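Local coordinates for protein glutathione S-transferase (Bombyx mori, PDB 5ZFG) that metabolises the organophosphate insecticide diazinon and probably conjugates glutathione to electrophilic substrates, as glutathione transferases generally do, at residues S104-N109 against N165-L170; V17-V22 against A159-I164; T148-A153 against V192-L197. All coordinates share one frame; numbering follows the deposited sequence.

Contact 1: residues S104-N109 against N165-L170; sequences SSYYAN and NSTMTL
Tyr106 and Tyr107 both carry CG opposite the backbone N (chi1 -168° and -174°), and from this common setting their side chains come down on Ser166, while the first ring runs on to Thr167. Ser166 CB packs at the edge of the Tyr106 ring, 3.6 Å from Tyr106 CD2. Beyond it Tyr106 OH donates a hydrogen bond to Thr167 OG1 over 2.8 Å, and that acceptor lies in the plane of the ring. Thr167 OG1 is turned beside its own backbone N, where it can in turn donate to Leu163 O, one helical turn earlier; the hydroxyl therefore accepts across the contact and donates along its own helix. A phenylalanine in place of Tyr106 would probably leave Thr167 OG1 without this donor, and remove with it one of the hydrogen bonds between the helices. Tyr107 meets Ser166 at the base of its side chain, Tyr107 CB standing 3.2 Å and Tyr107 CD1 3.3 Å from Ser166 OG, and the ring inclines obliquely to that oxygen. The polar partners of Ser166 OG lie elsewhere, at Asn102 OD1 and at Pro162 O. Within helix 160-172, Ser166 O accepts from both Thr169 N and Thr169 OG1, the latter at 2.7 Å and in the carbonyl plane. Leu136 and Leu139 of helix 126-146 pack on Tyr106, and Pro12 and Pro13 on Tyr107. The segment axes run 9.6 Å apart at 27°, a near-parallel packing of helices 89-114 and 160-172 that belongs to the all-helical C-terminal domain of the glutathione transferase fold.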
# COMPACT_ATOMS: atom_id res chain seq x y z
N SER B 104 0.16 -3.15 4.99
CA SER B 104 1.06 -4.29 4.91
C SER B 104 1.17 -5.06 6.21
O SER B 104 1.46 -6.27 6.18
CB SER B 104 2.46 -3.84 4.50
OG SER B 104 3.14 -3.21 5.58
N SER B 105 0.98 -4.41 7.36
CA SER B 105 1.38 -4.99 8.64
C SER B 105 0.38 -4.75 9.76
O SER B 105 -0.12 -5.69 10.39
CB SER B 105 2.75 -4.43 9.05
OG SER B 105 3.68 -4.50 7.97
N TYR B 106 0.11 -3.47 10.06
CA TYR B 106 -0.65 -3.13 11.26
C TYR B 106 -2.07 -3.68 11.19
O TYR B 106 -2.50 -4.44 12.07
CB TYR B 106 -0.67 -1.61 11.46
CG TYR B 106 -1.16 -1.11 12.82
CD1 TYR B 106 -0.33 -1.13 13.95
CD2 TYR B 106 -2.45 -0.58 12.97
CE1 TYR B 106 -0.77 -0.64 15.18
CE2 TYR B 106 -2.89 -0.09 14.20
CZ TYR B 106 -2.06 -0.13 15.30
OH TYR B 106 -2.52 0.36 16.51
N TYR B 107 -2.82 -3.29 10.16
CA TYR B 107 -4.17 -3.84 9.98
C TYR B 107 -4.13 -5.34 9.70
O TYR B 107 -4.98 -6.09 10.18
CB TYR B 107 -4.88 -3.07 8.86
CG TYR B 107 -6.32 -3.44 8.65
CD1 TYR B 107 -7.18 -3.58 9.73
CD2 TYR B 107 -6.83 -3.63 7.37
CE1 TYR B 107 -8.53 -3.92 9.54
CE2 TYR B 107 -8.17 -3.95 7.16
CZ TYR B 107 -9.01 -4.10 8.26
OH TYR B 107 -10.34 -4.41 8.05
N ALA B 108 -3.13 -5.80 8.94
CA ALA B 108 -3.03 -7.22 8.60
C ALA B 108 -2.92 -8.08 9.86
O ALA B 108 -3.63 -9.08 9.99
CB ALA B 108 -1.83 -7.45 7.69
N ASN B 109 -2.05 -7.68 10.79
CA ASN B 109 -1.83 -8.45 12.02
C ASN B 109 -2.97 -8.26 13.01
O ASN B 109 -3.43 -9.23 13.62
CB ASN B 109 -0.51 -8.05 12.69
CG ASN B 109 0.70 -8.62 12.01
OD1 ASN B 109 0.58 -9.50 11.18
ND2 ASN B 109 1.87 -8.11 12.37
N ASN B 165 -8.82 3.27 12.69
CA ASN B 165 -9.83 2.23 12.52
C ASN B 165 -9.27 0.83 12.72
O ASN B 165 -10.01 -0.07 13.13
CB ASN B 165 -10.47 2.41 11.15
CG ASN B 165 -11.33 3.66 11.11
OD1 ASN B 165 -12.21 3.83 11.97
ND2 ASN B 165 -11.08 4.54 10.15
N SER B 166 -7.98 0.60 12.46
CA SER B 166 -7.37 -0.66 12.88
C SER B 166 -7.39 -0.78 14.40
O SER B 166 -7.78 -1.81 14.96
CB SER B 166 -5.95 -0.76 12.34
OG SER B 166 -5.93 -0.80 10.91
N THR B 167 -6.97 0.29 15.09
CA THR B 167 -6.92 0.28 16.56
C THR B 167 -8.32 0.17 17.16
O THR B 167 -8.49 -0.45 18.22
CB THR B 167 -6.23 1.56 17.05
OG1 THR B 167 -4.97 1.72 16.37
CG2 THR B 167 -6.00 1.51 18.56
N MET B 168 -9.31 0.74 16.49
CA MET B 168 -10.69 0.64 16.94
C MET B 168 -11.13 -0.82 17.08
O MET B 168 -11.90 -1.15 17.99
CB MET B 168 -11.61 1.41 15.99
CG MET B 168 -13.12 1.19 16.24
SD MET B 168 -13.77 -0.28 15.44
CE MET B 168 -13.80 0.33 13.74
N THR B 169 -10.61 -1.72 16.23
CA THR B 169 -11.03 -3.11 16.33
C THR B 169 -10.45 -3.78 17.58
O THR B 169 -11.03 -4.76 18.06
CB THR B 169 -10.64 -3.92 15.10
OG1 THR B 169 -9.21 -4.10 15.06
CG2 THR B 169 -11.13 -3.24 13.81
N LEU B 170 -9.33 -3.27 18.11
CA LEU B 170 -8.87 -3.75 19.40
C LEU B 170 -9.82 -3.32 20.50
O LEU B 170 -10.20 -4.12 21.36
CB LEU B 170 -7.45 -3.25 19.68
CG LEU B 170 -6.38 -3.82 18.73
CD1 LEU B 170 -5.10 -3.01 18.81
CD2 LEU B 170 -6.10 -5.30 19.04

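Contact 2: residues V17-V22 against A159-I164; sequences VRQALV and ADFPLI. With EDO (1,2-ethanediol), chain G.
Gln19 lays its CB over one face of the Phe161 ring, a CH-pi contact with Gln19 CB 3.9 Å from the Phe161 ring centroid and 18° off the normal, offset toward the rim. Further out the glutamine crosses the ring obliquely, its amide turned 48° from the ring plane, and Gln19 OE1 comes to 3.4 Å from Phe161 CD1. On the same face, at the far rim, Ala20 CA is 3.7 Å from Phe161 CE2, with the methyl close behind. No hydrogen bond joins the two segments. Away from the ring, Arg18 NE donates at 3.0 Å to O1 of 1,2-ethanediol, probably from the crystallisation liquor.

What holds the glutamine in place comes from the next shell. Gln19 NE2 bonds to Leu197 O, and Gln19 OE1 accepts from Asn165 ND2, which satisfies the buried amide at both ends and fixes its rotation. Phe161 is in turn packed by Leu156 and Leu197, while Leu71 of helix 67-78 touches Ala20. Asp160 OD2 accepts from Thr157 N. Together with the Leu156-Phe161 packing, this is consistent with the N-capping box and hydrophobic staple of glutathione transferases, placed here at the interface between the thioredoxin-like N-terminal domain and the helical C-terminal domain.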
# COMPACT_ATOMS: atom_id res chain seq x y z
N VAL B 17 -12.15 6.07 4.37
CA VAL B 17 -12.47 6.92 3.23
C VAL B 17 -13.61 7.88 3.60
O VAL B 17 -13.57 9.06 3.26
CB VAL B 17 -12.82 6.09 1.99
CG1 VAL B 17 -13.32 6.98 0.85
CG2 VAL B 17 -11.59 5.28 1.49
N ARG B 18 -14.59 7.40 4.35
CA ARG B 18 -15.69 8.30 4.74
C ARG B 18 -15.19 9.43 5.63
O ARG B 18 -15.59 10.58 5.45
CB ARG B 18 -16.81 7.50 5.41
CG ARG B 18 -17.56 6.62 4.41
CD ARG B 18 -18.52 5.64 5.10
NE ARG B 18 -19.34 6.36 6.05
CZ ARG B 18 -19.78 5.88 7.20
NH1 ARG B 18 -19.51 4.64 7.57
NH2 ARG B 18 -20.49 6.65 8.00
N GLN B 19 -14.33 9.12 6.61
CA GLN B 19 -13.78 10.15 7.48
C GLN B 19 -13.02 11.20 6.68
O GLN B 19 -13.20 12.41 6.90
CB GLN B 19 -12.88 9.52 8.54
CG GLN B 19 -13.65 8.66 9.53
CD GLN B 19 -12.72 7.95 10.46
OE1 GLN B 19 -11.72 7.35 10.02
NE2 GLN B 19 -13.02 8.00 11.75
N ALA B 20 -12.20 10.78 5.71
CA ALA B 20 -11.49 11.74 4.88
C ALA B 20 -12.45 12.62 4.08
O ALA B 20 -12.27 13.85 4.00
CB ALA B 20 -10.53 11.02 3.93
N LEU B 21 -13.47 12.02 3.46
CA LEU B 21 -14.43 12.80 2.69
C LEU B 21 -15.14 13.81 3.58
O LEU B 21 -15.35 14.96 3.18
CB LEU B 21 -15.45 11.88 2.01
CG LEU B 21 -14.96 11.06 0.81
CD1 LEU B 21 -15.87 9.85 0.61
CD2 LEU B 21 -14.87 11.92 -0.46
N VAL B 22 -15.50 13.40 4.80
CA VAL B 22 -16.17 14.29 5.73
C VAL B 22 -15.23 15.39 6.20
O VAL B 22 -15.59 16.58 6.22
CB VAL B 22 -16.75 13.48 6.91
CG1 VAL B 22 -17.22 14.38 8.05
CG2 VAL B 22 -17.89 12.59 6.42
N ALA B 159 -3.07 9.62 6.98
CA ALA B 159 -2.43 8.45 7.57
C ALA B 159 -3.10 8.04 8.87
O ALA B 159 -3.04 6.87 9.26
CB ALA B 159 -0.94 8.74 7.81
N ASP B 160 -3.76 8.98 9.56
CA ASP B 160 -4.35 8.66 10.85
C ASP B 160 -5.56 7.74 10.72
O ASP B 160 -5.73 6.84 11.54
CB ASP B 160 -4.75 9.95 11.57
CG ASP B 160 -3.55 10.67 12.09
OD1 ASP B 160 -2.95 10.16 13.06
OD2 ASP B 160 -3.18 11.72 11.50
N PHE B 161 -6.42 7.96 9.72
CA PHE B 161 -7.69 7.25 9.67
C PHE B 161 -7.52 5.74 9.59
O PHE B 161 -8.16 5.03 10.39
CB PHE B 161 -8.58 7.75 8.53
CG PHE B 161 -8.86 9.22 8.57
CD1 PHE B 161 -9.34 9.82 9.74
CD2 PHE B 161 -8.61 10.02 7.46
CE1 PHE B 161 -9.56 11.20 9.78
CE2 PHE B 161 -8.85 11.39 7.48
CZ PHE B 161 -9.32 11.98 8.65
N PRO B 162 -6.70 5.17 8.69
CA PRO B 162 -6.58 3.71 8.68
C PRO B 162 -6.03 3.17 9.99
O PRO B 162 -6.51 2.13 10.47
CB PRO B 162 -5.65 3.44 7.48
CG PRO B 162 -5.84 4.66 6.59
CD PRO B 162 -5.96 5.78 7.57
N LEU B 163 -5.06 3.87 10.60
CA LEU B 163 -4.52 3.37 11.86
C LEU B 163 -5.55 3.50 12.99
O LEU B 163 -5.65 2.61 13.84
CB LEU B 163 -3.23 4.11 12.22
CG LEU B 163 -2.08 3.93 11.20
CD1 LEU B 163 -0.99 4.98 11.39
CD2 LEU B 163 -1.52 2.51 11.33
N ILE B 164 -6.33 4.58 12.99
CA ILE B 164 -7.38 4.73 14.00
C ILE B 164 -8.36 3.56 13.91
O ILE B 164 -8.69 2.91 14.90
CB ILE B 164 -8.11 6.07 13.83
CG1 ILE B 164 -7.27 7.23 14.40
CG2 ILE B 164 -9.50 5.97 14.50
CD1 ILE B 164 -7.13 7.20 15.92
C1 EDO G . -20.25 9.80 6.72
O1 EDO G . -20.76 8.99 5.65
C2 EDO G . -21.21 9.87 7.91
O2 EDO G . -21.18 11.19 8.50

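Contact 3: residues T148-A153 against V192-L197; sequences TSYAAA and VKYPDL
Tyr150 and Tyr194 meet with almost the same side-chain conformation. Each has CG beside its backbone N (chi1 -66° in Tyr150, -62° in Tyr194) and its ring turned steeply to the plane of the CA-CB-CG atoms, yet the two side chains come from different directions and cross obliquely. The phenol oxygen of Tyr150 arrives at the edge of the other ring, near its plane, with Tyr150 OH 3.2 Å from Tyr194 CE2. Behind the oxygen, Tyr150 CZ lies 3.9 Å from Tyr194 CE2. The hydroxyls do not pair: Tyr150 OH and Tyr194 OH stand 3.8 Å apart.

Lys193 touches only lightly, its CB 4.1 Å from Tyr150 OH; bends at chi2 and chi4 carry the rest of the chain away. On the loop side, two bonds shape the backbone that presents Tyr150. Thr148 OG1 reaches Tyr150 O at 2.8 Å, almost in line with the carbonyl bond, and Tyr150 N donates to Ala153 O at 3.1 Å. Leu156 touches both tyrosines, and Asp160 packs against Tyr150.

Tyr194 sits at the turn between two helices: it leaves helical geometry after helix 181-193 and is also the N-cap of the next helix. This partly exposed contact thus sets the loop between helices 126-146 and 160-172 against a helix-to-helix junction in which the N-cap Tyr194 is followed by a proline at the first position of the helix, on the surface of the C-terminal domain.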
# COMPACT_ATOMS: atom_id res chain seq x y z
N THR B 148 5.48 13.15 17.61
CA THR B 148 4.35 13.91 17.10
C THR B 148 3.07 13.44 17.77
O THR B 148 2.97 12.31 18.26
CB THR B 148 4.20 13.75 15.58
OG1 THR B 148 4.21 12.36 15.25
CG2 THR B 148 5.34 14.46 14.83
N SER B 149 2.08 14.34 17.79
CA SER B 149 0.80 14.01 18.41
C SER B 149 -0.05 13.10 17.54
O SER B 149 -0.91 12.38 18.07
CB SER B 149 0.02 15.29 18.72
OG SER B 149 0.05 16.18 17.63
N TYR B 150 0.16 13.11 16.23
CA TYR B 150 -0.56 12.28 15.28
C TYR B 150 0.42 11.35 14.55
O TYR B 150 1.64 11.40 14.76
CB TYR B 150 -1.34 13.14 14.28
CG TYR B 150 -2.46 13.93 14.91
CD1 TYR B 150 -3.71 13.36 15.12
CD2 TYR B 150 -2.28 15.26 15.28
CE1 TYR B 150 -4.76 14.10 15.69
CE2 TYR B 150 -3.31 16.00 15.85
CZ TYR B 150 -4.54 15.42 16.05
OH TYR B 150 -5.56 16.15 16.62
N ALA B 151 -0.13 10.49 13.68
CA ALA B 151 0.67 9.38 13.13
C ALA B 151 1.79 9.85 12.21
O ALA B 151 2.83 9.19 12.14
CB ALA B 151 -0.24 8.40 12.39
N ALA B 152 1.59 10.94 11.49
CA ALA B 152 2.60 11.38 10.52
C ALA B 152 3.06 12.82 10.74
O ALA B 152 3.95 13.28 10.02
CB ALA B 152 2.07 11.23 9.09
N ALA B 153 2.47 13.53 11.68
CA ALA B 153 2.76 14.95 11.86
C ALA B 153 2.15 15.38 13.18
O ALA B 153 1.54 14.58 13.89
CB ALA B 153 2.22 15.78 10.69
N VAL B 192 -11.61 13.00 21.16
CA VAL B 192 -12.00 14.26 21.79
C VAL B 192 -11.85 15.43 20.82
O VAL B 192 -12.70 16.32 20.77
CB VAL B 192 -11.17 14.47 23.07
CG1 VAL B 192 -11.47 15.83 23.70
CG2 VAL B 192 -11.45 13.36 24.06
N LYS B 193 -10.78 15.43 20.03
CA LYS B 193 -10.54 16.53 19.10
C LYS B 193 -11.44 16.45 17.87
O LYS B 193 -11.76 17.49 17.28
CB LYS B 193 -9.07 16.54 18.68
CG LYS B 193 -8.11 16.74 19.85
CD LYS B 193 -7.88 18.22 20.12
CE LYS B 193 -7.22 18.45 21.48
NZ LYS B 193 -8.17 18.28 22.62
N TYR B 194 -11.86 15.24 17.46
CA TYR B 194 -12.63 15.05 16.23
C TYR B 194 -13.83 14.15 16.48
O TYR B 194 -13.95 13.06 15.89
CB TYR B 194 -11.74 14.45 15.14
CG TYR B 194 -10.60 15.35 14.78
CD1 TYR B 194 -10.77 16.39 13.87
CD2 TYR B 194 -9.35 15.19 15.37
CE1 TYR B 194 -9.72 17.23 13.55
CE2 TYR B 194 -8.31 16.03 15.06
CZ TYR B 194 -8.50 17.05 14.15
OH TYR B 194 -7.45 17.88 13.83
N PRO B 195 -14.77 14.58 17.32
CA PRO B 195 -15.89 13.69 17.68
C PRO B 195 -16.78 13.30 16.51
O PRO B 195 -17.33 12.19 16.51
CB PRO B 195 -16.66 14.50 18.74
CG PRO B 195 -16.31 15.92 18.46
CD PRO B 195 -14.87 15.89 17.99
N ASP B 196 -16.97 14.19 15.54
CA ASP B 196 -17.76 13.86 14.36
C ASP B 196 -17.12 12.72 13.56
O ASP B 196 -17.80 11.80 13.10
CB ASP B 196 -17.92 15.09 13.48
CG ASP B 196 -16.58 15.69 13.04
OD1 ASP B 196 -15.66 15.80 13.88
OD2 ASP B 196 -16.44 16.02 11.84
N LEU B 197 -15.80 12.77 13.40
CA LEU B 197 -15.10 11.70 12.69
C LEU B 197 -15.11 10.41 13.49
O LEU B 197 -15.32 9.32 12.93
CB LEU B 197 -13.67 12.14 12.39
CG LEU B 197 -13.55 13.43 11.56
CD1 LEU B 197 -12.08 13.70 11.20
CD2 LEU B 197 -14.44 13.36 10.30

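Overall arrangement
From the N terminus the chain first lays down helix 12-23, whose segment 17-22 waits until residues 159-164 return to close contact 2, the longest loop and the one joining the N-terminal and C-terminal domains. Helix 89-114 then offers 104-109, met by 165-170 in contact 1, which joins two helices of the C-terminal domain. The surface loop at 148-153 is met last by 192-197, so contact 3 ties it to the junction of the last two helices. Every pair of loops crosses; none lies wholly within another. Contacts 1 and 2 share helix 160-172 and touch where Tyr106 packs on Leu163. Contacts 2 and 3 touch through Asp160 with Ala151, whereas contacts 1 and 3 stay about 6 Å apart at their nearest atoms.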